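Local coordinates for RNase NGR3 (PDB 1VD3), which probably cleaves RNA as an endoribonuclease of the RNase T2 family and binds the nucleotide 2'-UMP, at residues K122-I134 and E145-H157. Sequence-based numbering, arbitrary orientation.
Sequences KSNLLENLKNAEI and ESIKKAIEEGVGH
N128 lays its amide on the backbone of G154, and A132 meets A150 methyl to methyl (CB to CB 3.5 Å), where helices 125-131 and 145-155 of this RNase T2 fold pack at 115°, their axes 8.3 Å apart. OD1 of N128 comes within 3.1 Å of CA of G154, and a CB on that residue would collide with the oxygen. CG of N128 stands beside its own backbone N, anti to the carbonyl carbon (chi1 -83°), which directs the amide at the facing helix. With an alanine in place of N128 the amide is lost, and a gap over CA of G154 would probably open between the helices. Deeper in, CD2 of L125 lies 3.6 Å from CG2 of I151, while CD2 of L129 sits among I147, A150 and I151. I134 crosses I147 at nearly a right angle, its CD1 3.8 Å from CG1 of I147. Strand 171-181 backs this layer through V176 and I173, and F205 packs on L129 and I134. A Schellman motif with E133 at C-prime turns the chain so that I134 reaches the interface. No direct hydrogen bond joins the segments; one water donates to O of N128 (2.8 Å) and to O of A150 (2.9 Å).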
ATOM      1  N   LYS A 122      -4.807  -4.172 -10.490  1.00 21.43           N
ATOM      2  CA  LYS A 122      -3.943  -5.021 -11.300  1.00 22.08           C
ATOM      3  C   LYS A 122      -3.154  -6.013 -10.452  1.00 24.62           C
ATOM      4  O   LYS A 122      -3.034  -7.186 -10.817  1.00 23.96           O
ATOM      5  CB  LYS A 122      -2.975  -4.164 -12.115  1.00 26.38           C
ATOM      6  CG  LYS A 122      -3.647  -3.280 -13.150  1.00 34.64           C
ATOM      7  CD  LYS A 122      -2.637  -2.375 -13.839  1.00 38.62           C
ATOM      8  CE  LYS A 122      -3.313  -1.441 -14.830  1.00 41.58           C
ATOM      9  NZ  LYS A 122      -2.345  -0.498 -15.456  1.00 43.86           N
ATOM     10  N   SER A 123      -2.621  -5.553  -9.320  1.00 19.57           N
ATOM     11  CA  SER A 123      -1.838  -6.430  -8.456  1.00 19.13           C
ATOM     12  C   SER A 123      -2.704  -7.543  -7.878  1.00 20.24           C
ATOM     13  O   SER A 123      -2.204  -8.618  -7.568  1.00 14.69           O
ATOM     14  CB  SER A 123      -1.157  -5.632  -7.338  1.00 15.75           C
ATOM     15  OG  SER A 123      -2.100  -5.054  -6.461  1.00 17.72           O
ATOM     16  N   ASN A 124      -3.996  -7.269  -7.718  1.00 21.81           N
ATOM     17  CA  ASN A 124      -4.958  -8.269  -7.247  1.00 22.34           C
ATOM     18  C   ASN A 124      -4.368  -9.202  -6.183  1.00 21.10           C
ATOM     19  O   ASN A 124      -4.447 -10.426  -6.307  1.00 19.50           O
ATOM     20  CB  ASN A 124      -5.413  -9.077  -8.472  1.00 25.93           C
ATOM     21  CG  ASN A 124      -6.726  -9.794  -8.259  1.00 30.22           C
ATOM     22  OD1 ASN A 124      -7.678  -9.228  -7.724  1.00 32.74           O
ATOM     23  ND2 ASN A 124      -6.792 -11.045  -8.705  1.00 34.97           N
ATOM     24  N   LEU A 125      -3.799  -8.622  -5.130  1.00 17.56           N
ATOM     25  CA  LEU A 125      -3.153  -9.405  -4.077  1.00 16.74           C
ATOM     26  C   LEU A 125      -4.012 -10.447  -3.363  1.00 17.26           C
ATOM     27  O   LEU A 125      -3.602 -11.601  -3.225  1.00 14.94           O
ATOM     28  CB  LEU A 125      -2.540  -8.471  -3.029  1.00 15.65           C
ATOM     29  CG  LEU A 125      -1.499  -7.449  -3.504  1.00 16.54           C
ATOM     30  CD1 LEU A 125      -0.968  -6.692  -2.299  1.00 13.51           C
ATOM     31  CD2 LEU A 125      -0.358  -8.147  -4.238  1.00 16.06           C
ATOM     32  N   LEU A 126      -5.183 -10.039  -2.892  1.00 18.77           N
ATOM     33  CA  LEU A 126      -6.072 -10.946  -2.171  1.00 22.93           C
ATOM     34  C   LEU A 126      -6.380 -12.203  -2.974  1.00 22.98           C
ATOM     35  O   LEU A 126      -6.254 -13.323  -2.472  1.00 21.08           O
ATOM     36  CB  LEU A 126      -7.379 -10.229  -1.819  1.00 23.57           C
ATOM     37  CG  LEU A 126      -8.336 -10.952  -0.868  1.00 25.10           C
ATOM     38  CD1 LEU A 126      -7.673 -11.136   0.491  1.00 21.27           C
ATOM     39  CD2 LEU A 126      -9.617 -10.139  -0.723  1.00 28.02           C
ATOM     40  N   GLU A 127      -6.779 -12.012  -4.227  1.00 26.99           N
ATOM     41  CA  GLU A 127      -7.115 -13.126  -5.103  1.00 30.53           C
ATOM     42  C   GLU A 127      -5.904 -13.957  -5.518  1.00 30.06           C
ATOM     43  O   GLU A 127      -6.006 -15.174  -5.693  1.00 28.95           O
ATOM     44  CB  GLU A 127      -7.842 -12.604  -6.341  1.00 34.27           C
ATOM     45  CG  GLU A 127      -9.137 -11.875  -6.015  1.00 42.38           C
ATOM     46  CD  GLU A 127     -10.145 -12.766  -5.311  1.00 46.21           C
ATOM     47  OE1 GLU A 127     -10.566 -13.775  -5.917  1.00 47.83           O
ATOM     48  OE2 GLU A 127     -10.513 -12.458  -4.155  1.00 47.14           O
ATOM     49  N   ASN A 128      -4.754 -13.314  -5.688  1.00 27.92           N
ATOM     50  CA  ASN A 128      -3.565 -14.068  -6.060  1.00 27.90           C
ATOM     51  C   ASN A 128      -3.199 -15.014  -4.924  1.00 26.54           C
ATOM     52  O   ASN A 128      -2.725 -16.129  -5.157  1.00 24.97           O
ATOM     53  CB  ASN A 128      -2.395 -13.130  -6.368  1.00 26.76           C
ATOM     54  CG  ASN A 128      -2.445 -12.587  -7.781  1.00 31.24           C
ATOM     55  OD1 ASN A 128      -2.699 -13.329  -8.731  1.00 28.66           O
ATOM     56  ND2 ASN A 128      -2.192 -11.289  -7.932  1.00 30.57           N
ATOM     57  N   LEU A 129      -3.433 -14.570  -3.693  1.00 25.40           N
ATOM     58  CA  LEU A 129      -3.130 -15.388  -2.525  1.00 24.49           C
ATOM     59  C   LEU A 129      -4.126 -16.536  -2.429  1.00 24.07           C
ATOM     60  O   LEU A 129      -3.748 -17.665  -2.133  1.00 25.56           O
ATOM     61  CB  LEU A 129      -3.174 -14.539  -1.251  1.00 21.84           C
ATOM     62  CG  LEU A 129      -2.055 -13.499  -1.126  1.00 19.11           C
ATOM     63  CD1 LEU A 129      -2.350 -12.562   0.036  1.00 24.08           C
ATOM     64  CD2 LEU A 129      -0.722 -14.208  -0.923  1.00 20.45           C
ATOM     65  N   LYS A 130      -5.399 -16.248  -2.685  1.00 27.03           N
ATOM     66  CA  LYS A 130      -6.424 -17.287  -2.632  1.00 28.16           C
ATOM     67  C   LYS A 130      -6.073 -18.398  -3.610  1.00 29.21           C
ATOM     68  O   LYS A 130      -6.169 -19.580  -3.285  1.00 30.35           O
ATOM     69  CB  LYS A 130      -7.800 -16.712  -2.981  1.00 29.86           C
ATOM     70  CG  LYS A 130      -8.363 -15.773  -1.927  1.00 32.72           C
ATOM     71  CD  LYS A 130      -9.785 -15.350  -2.271  1.00 38.56           C
ATOM     72  CE  LYS A 130     -10.336 -14.373  -1.245  1.00 37.29           C
ATOM     73  NZ  LYS A 130     -11.715 -13.946  -1.588  1.00 38.67           N
ATOM     74  N   ASN A 131      -5.662 -18.011  -4.812  1.00 30.74           N
ATOM     75  CA  ASN A 131      -5.283 -18.979  -5.830  1.00 32.80           C
ATOM     76  C   ASN A 131      -4.237 -19.952  -5.301  1.00 33.98           C
ATOM     77  O   ASN A 131      -4.156 -21.092  -5.757  1.00 34.55           O
ATOM     78  CB  ASN A 131      -4.743 -18.256  -7.063  1.00 35.56           C
ATOM     79  CG  ASN A 131      -5.825 -17.523  -7.825  1.00 37.29           C
ATOM     80  OD1 ASN A 131      -6.935 -17.333  -7.322  1.00 38.89           O
ATOM     81  ND2 ASN A 131      -5.508 -17.098  -9.042  1.00 37.30           N
ATOM     82  N   ALA A 132      -3.443 -19.500  -4.332  1.00 32.74           N
ATOM     83  CA  ALA A 132      -2.397 -20.328  -3.739  1.00 30.47           C
ATOM     84  C   ALA A 132      -2.837 -20.892  -2.391  1.00 28.89           C
ATOM     85  O   ALA A 132      -2.016 -21.382  -1.617  1.00 28.90           O
ATOM     86  CB  ALA A 132      -1.114 -19.509  -3.569  1.00 31.39           C
ATOM     87  N   GLU A 133      -4.137 -20.812  -2.124  1.00 27.62           N
ATOM     88  CA  GLU A 133      -4.732 -21.311  -0.882  1.00 30.94           C
ATOM     89  C   GLU A 133      -4.315 -20.552   0.372  1.00 29.74           C
ATOM     90  O   GLU A 133      -4.377 -21.085   1.479  1.00 27.18           O
ATOM     91  CB  GLU A 133      -4.425 -22.799  -0.696  1.00 35.84           C
ATOM     92  CG  GLU A 133      -5.061 -23.703  -1.736  1.00 41.13           C
ATOM     93  CD  GLU A 133      -5.090 -25.154  -1.297  1.00 44.32           C
ATOM     94  OE1 GLU A 133      -4.007 -25.718  -1.025  1.00 47.76           O
ATOM     95  OE2 GLU A 133      -6.196 -25.728  -1.219  1.00 46.76           O
ATOM     96  N   ILE A 134      -3.894 -19.307   0.197  1.00 28.31           N
ATOM     97  CA  ILE A 134      -3.485 -18.485   1.326  1.00 25.39           C
ATOM     98  C   ILE A 134      -4.639 -17.546   1.653  1.00 25.21           C
ATOM     99  O   ILE A 134      -4.906 -16.594   0.922  1.00 24.41           O
ATOM    100  CB  ILE A 134      -2.218 -17.671   0.984  1.00 23.83           C
ATOM    101  CG1 ILE A 134      -1.080 -18.630   0.626  1.00 21.01           C
ATOM    102  CG2 ILE A 134      -1.828 -16.790   2.161  1.00 22.65           C
ATOM    103  CD1 ILE A 134       0.191 -17.944   0.188  1.00 20.09           C
ATOM    104  N   GLU A 145       7.669 -17.543   2.140  1.00 21.80           N
ATOM    105  CA  GLU A 145       7.947 -17.927   0.758  1.00 22.56           C
ATOM    106  C   GLU A 145       6.694 -18.148  -0.071  1.00 20.93           C
ATOM    107  O   GLU A 145       6.604 -17.679  -1.206  1.00 23.42           O
ATOM    108  CB  GLU A 145       8.800 -19.202   0.714  1.00 25.16           C
ATOM    109  CG  GLU A 145      10.263 -18.990   1.045  1.00 32.70           C
ATOM    110  CD  GLU A 145      10.917 -17.967   0.135  1.00 36.85           C
ATOM    111  OE1 GLU A 145      10.792 -18.099  -1.101  1.00 39.22           O
ATOM    112  OE2 GLU A 145      11.558 -17.032   0.659  1.00 41.25           O
ATOM    113  N   SER A 146       5.732 -18.871   0.490  1.00 20.38           N
ATOM    114  CA  SER A 146       4.490 -19.154  -0.221  1.00 21.58           C
ATOM    115  C   SER A 146       3.763 -17.865  -0.591  1.00 21.78           C
ATOM    116  O   SER A 146       3.217 -17.740  -1.686  1.00 20.85           O
ATOM    117  CB  SER A 146       3.576 -20.044   0.629  1.00 17.10           C
ATOM    118  OG  SER A 146       3.130 -19.378   1.795  1.00 23.65           O
ATOM    119  N   ILE A 147       3.766 -16.906   0.328  1.00 20.17           N
ATOM    120  CA  ILE A 147       3.110 -15.625   0.105  1.00 18.51           C
ATOM    121  C   ILE A 147       3.807 -14.826  -0.997  1.00 17.16           C
ATOM    122  O   ILE A 147       3.158 -14.312  -1.910  1.00 17.25           O
ATOM    123  CB  ILE A 147       3.081 -14.809   1.415  1.00 18.09           C
ATOM    124  CG1 ILE A 147       2.162 -15.509   2.421  1.00 18.56           C
ATOM    125  CG2 ILE A 147       2.627 -13.373   1.145  1.00 18.48           C
ATOM    126  CD1 ILE A 147       2.244 -14.958   3.832  1.00 20.86           C
ATOM    127  N   LYS A 148       5.128 -14.726  -0.918  1.00 17.80           N
ATOM    128  CA  LYS A 148       5.879 -13.989  -1.925  1.00 20.29           C
ATOM    129  C   LYS A 148       5.723 -14.598  -3.319  1.00 22.00           C
ATOM    130  O   LYS A 148       5.508 -13.882  -4.300  1.00 20.98           O
ATOM    131  CB  LYS A 148       7.363 -13.930  -1.540  1.00 22.18           C
ATOM    132  CG  LYS A 148       7.648 -13.050  -0.324  1.00 22.67           C
ATOM    133  CD  LYS A 148       9.101 -13.144   0.130  1.00 25.79           C
ATOM    134  CE  LYS A 148      10.068 -12.658  -0.935  1.00 27.44           C
ATOM    135  NZ  LYS A 148       9.871 -11.223  -1.275  1.00 27.85           N
ATOM    136  N   LYS A 149       5.819 -15.921  -3.409  1.00 22.54           N
ATOM    137  CA  LYS A 149       5.696 -16.594  -4.698  1.00 23.01           C
ATOM    138  C   LYS A 149       4.300 -16.461  -5.285  1.00 22.93           C
ATOM    139  O   LYS A 149       4.142 -16.299  -6.497  1.00 24.65           O
ATOM    140  CB  LYS A 149       6.054 -18.076  -4.571  1.00 25.38           C
ATOM    141  CG  LYS A 149       7.520 -18.343  -4.279  1.00 28.51           C
ATOM    142  CD  LYS A 149       7.815 -19.837  -4.351  1.00 36.86           C
ATOM    143  CE  LYS A 149       9.263 -20.142  -4.009  1.00 39.29           C
ATOM    144  NZ  LYS A 149       9.589 -19.761  -2.606  1.00 45.08           N
ATOM    145  N   ALA A 150       3.289 -16.529  -4.428  1.00 21.23           N
ATOM    146  CA  ALA A 150       1.909 -16.414  -4.881  1.00 22.50           C
ATOM    147  C   ALA A 150       1.663 -15.046  -5.510  1.00 24.16           C
ATOM    148  O   ALA A 150       0.997 -14.932  -6.542  1.00 23.10           O
ATOM    149  CB  ALA A 150       0.956 -16.635  -3.718  1.00 20.41           C
ATOM    150  N   ILE A 151       2.192 -14.004  -4.880  1.00 21.40           N
ATOM    151  CA  ILE A 151       2.028 -12.653  -5.403  1.00 21.52           C
ATOM    152  C   ILE A 151       2.853 -12.519  -6.680  1.00 22.28           C
ATOM    153  O   ILE A 151       2.402 -11.950  -7.676  1.00 22.64           O
ATOM    154  CB  ILE A 151       2.500 -11.594  -4.374  1.00 18.75           C
ATOM    155  CG1 ILE A 151       1.568 -11.609  -3.159  1.00 19.08           C
ATOM    156  CG2 ILE A 151       2.534 -10.212  -5.021  1.00 20.21           C
ATOM    157  CD1 ILE A 151       1.999 -10.724  -2.020  1.00 21.10           C
ATOM    158  N   GLU A 152       4.064 -13.059  -6.641  1.00 22.69           N
ATOM    159  CA  GLU A 152       4.970 -13.004  -7.776  1.00 28.23           C
ATOM    160  C   GLU A 152       4.358 -13.636  -9.024  1.00 31.72           C
ATOM    161  O   GLU A 152       4.482 -13.096 -10.120  1.00 30.92           O
ATOM    162  CB  GLU A 152       6.286 -13.695  -7.411  1.00 30.76           C
ATOM    163  CG  GLU A 152       7.350 -13.646  -8.483  1.00 36.51           C
ATOM    164  CD  GLU A 152       8.702 -14.096  -7.962  1.00 41.67           C
ATOM    165  OE1 GLU A 152       8.770 -15.175  -7.333  1.00 42.82           O
ATOM    166  OE2 GLU A 152       9.696 -13.375  -8.182  1.00 45.63           O
ATOM    167  N   GLU A 153       3.688 -14.772  -8.865  1.00 34.73           N
ATOM    168  CA  GLU A 153       3.081 -15.424 -10.019  1.00 39.99           C
ATOM    169  C   GLU A 153       1.957 -14.580 -10.607  1.00 39.53           C
ATOM    170  O   GLU A 153       1.812 -14.492 -11.827  1.00 42.53           O
ATOM    171  CB  GLU A 153       2.526 -16.804  -9.653  1.00 40.96           C
ATOM    172  CG  GLU A 153       1.984 -17.548 -10.870  1.00 50.08           C
ATOM    173  CD  GLU A 153       1.377 -18.894 -10.534  1.00 53.14           C
ATOM    174  OE1 GLU A 153       0.339 -18.930  -9.837  1.00 55.68           O
ATOM    175  OE2 GLU A 153       1.941 -19.919 -10.970  1.00 56.97           O
ATOM    176  N   GLY A 154       1.167 -13.960  -9.736  1.00 37.29           N
ATOM    177  CA  GLY A 154       0.055 -13.143 -10.186  1.00 35.81           C
ATOM    178  C   GLY A 154       0.426 -11.772 -10.724  1.00 35.11           C
ATOM    179  O   GLY A 154      -0.293 -11.214 -11.553  1.00 38.32           O
ATOM    180  N   VAL A 155       1.546 -11.227 -10.263  1.00 31.82           N
ATOM    181  CA  VAL A 155       1.985  -9.910 -10.708  1.00 28.50           C
ATOM    182  C   VAL A 155       3.107  -9.979 -11.742  1.00 28.27           C
ATOM    183  O   VAL A 155       3.267  -9.069 -12.557  1.00 27.40           O
ATOM    184  CB  VAL A 155       2.462  -9.054  -9.505  1.00 31.67           C
ATOM    185  CG1 VAL A 155       3.079  -7.754  -9.995  1.00 30.46           C
ATOM    186  CG2 VAL A 155       1.286  -8.762  -8.581  1.00 28.48           C
ATOM    187  N   GLY A 156       3.882 -11.057 -11.707  1.00 25.55           N
ATOM    188  CA  GLY A 156       4.977 -11.205 -12.646  1.00 27.37           C
ATOM    189  C   GLY A 156       6.261 -10.584 -12.128  1.00 25.20           C
ATOM    190  O   GLY A 156       7.265 -10.528 -12.836  1.00 25.31           O
ATOM    191  N   HIS A 157       6.228 -10.112 -10.886  1.00 24.90           N
ATOM    192  CA  HIS A 157       7.393  -9.491 -10.261  1.00 22.49           C
ATOM    193  C   HIS A 157       7.349  -9.813  -8.777  1.00 20.78           C
ATOM    194  O   HIS A 157       6.272  -9.959  -8.202  1.00 21.81           O
ATOM    195  CB  HIS A 157       7.357  -7.975 -10.465  1.00 22.68           C
ATOM    196  CG  HIS A 157       7.283  -7.565 -11.902  1.00 24.03           C
ATOM    197  ND1 HIS A 157       8.385  -7.555 -12.731  1.00 23.41           N
ATOM    198  CD2 HIS A 157       6.230  -7.203 -12.671  1.00 22.86           C
ATOM    199  CE1 HIS A 157       8.011  -7.208 -13.950  1.00 25.70           C
ATOM    200  NE2 HIS A 157       6.708  -6.991 -13.941  1.00 20.85           N
TER
HETATM  201  O   HOH W   1      -0.893 -17.001  -7.068  1.00 31.95           O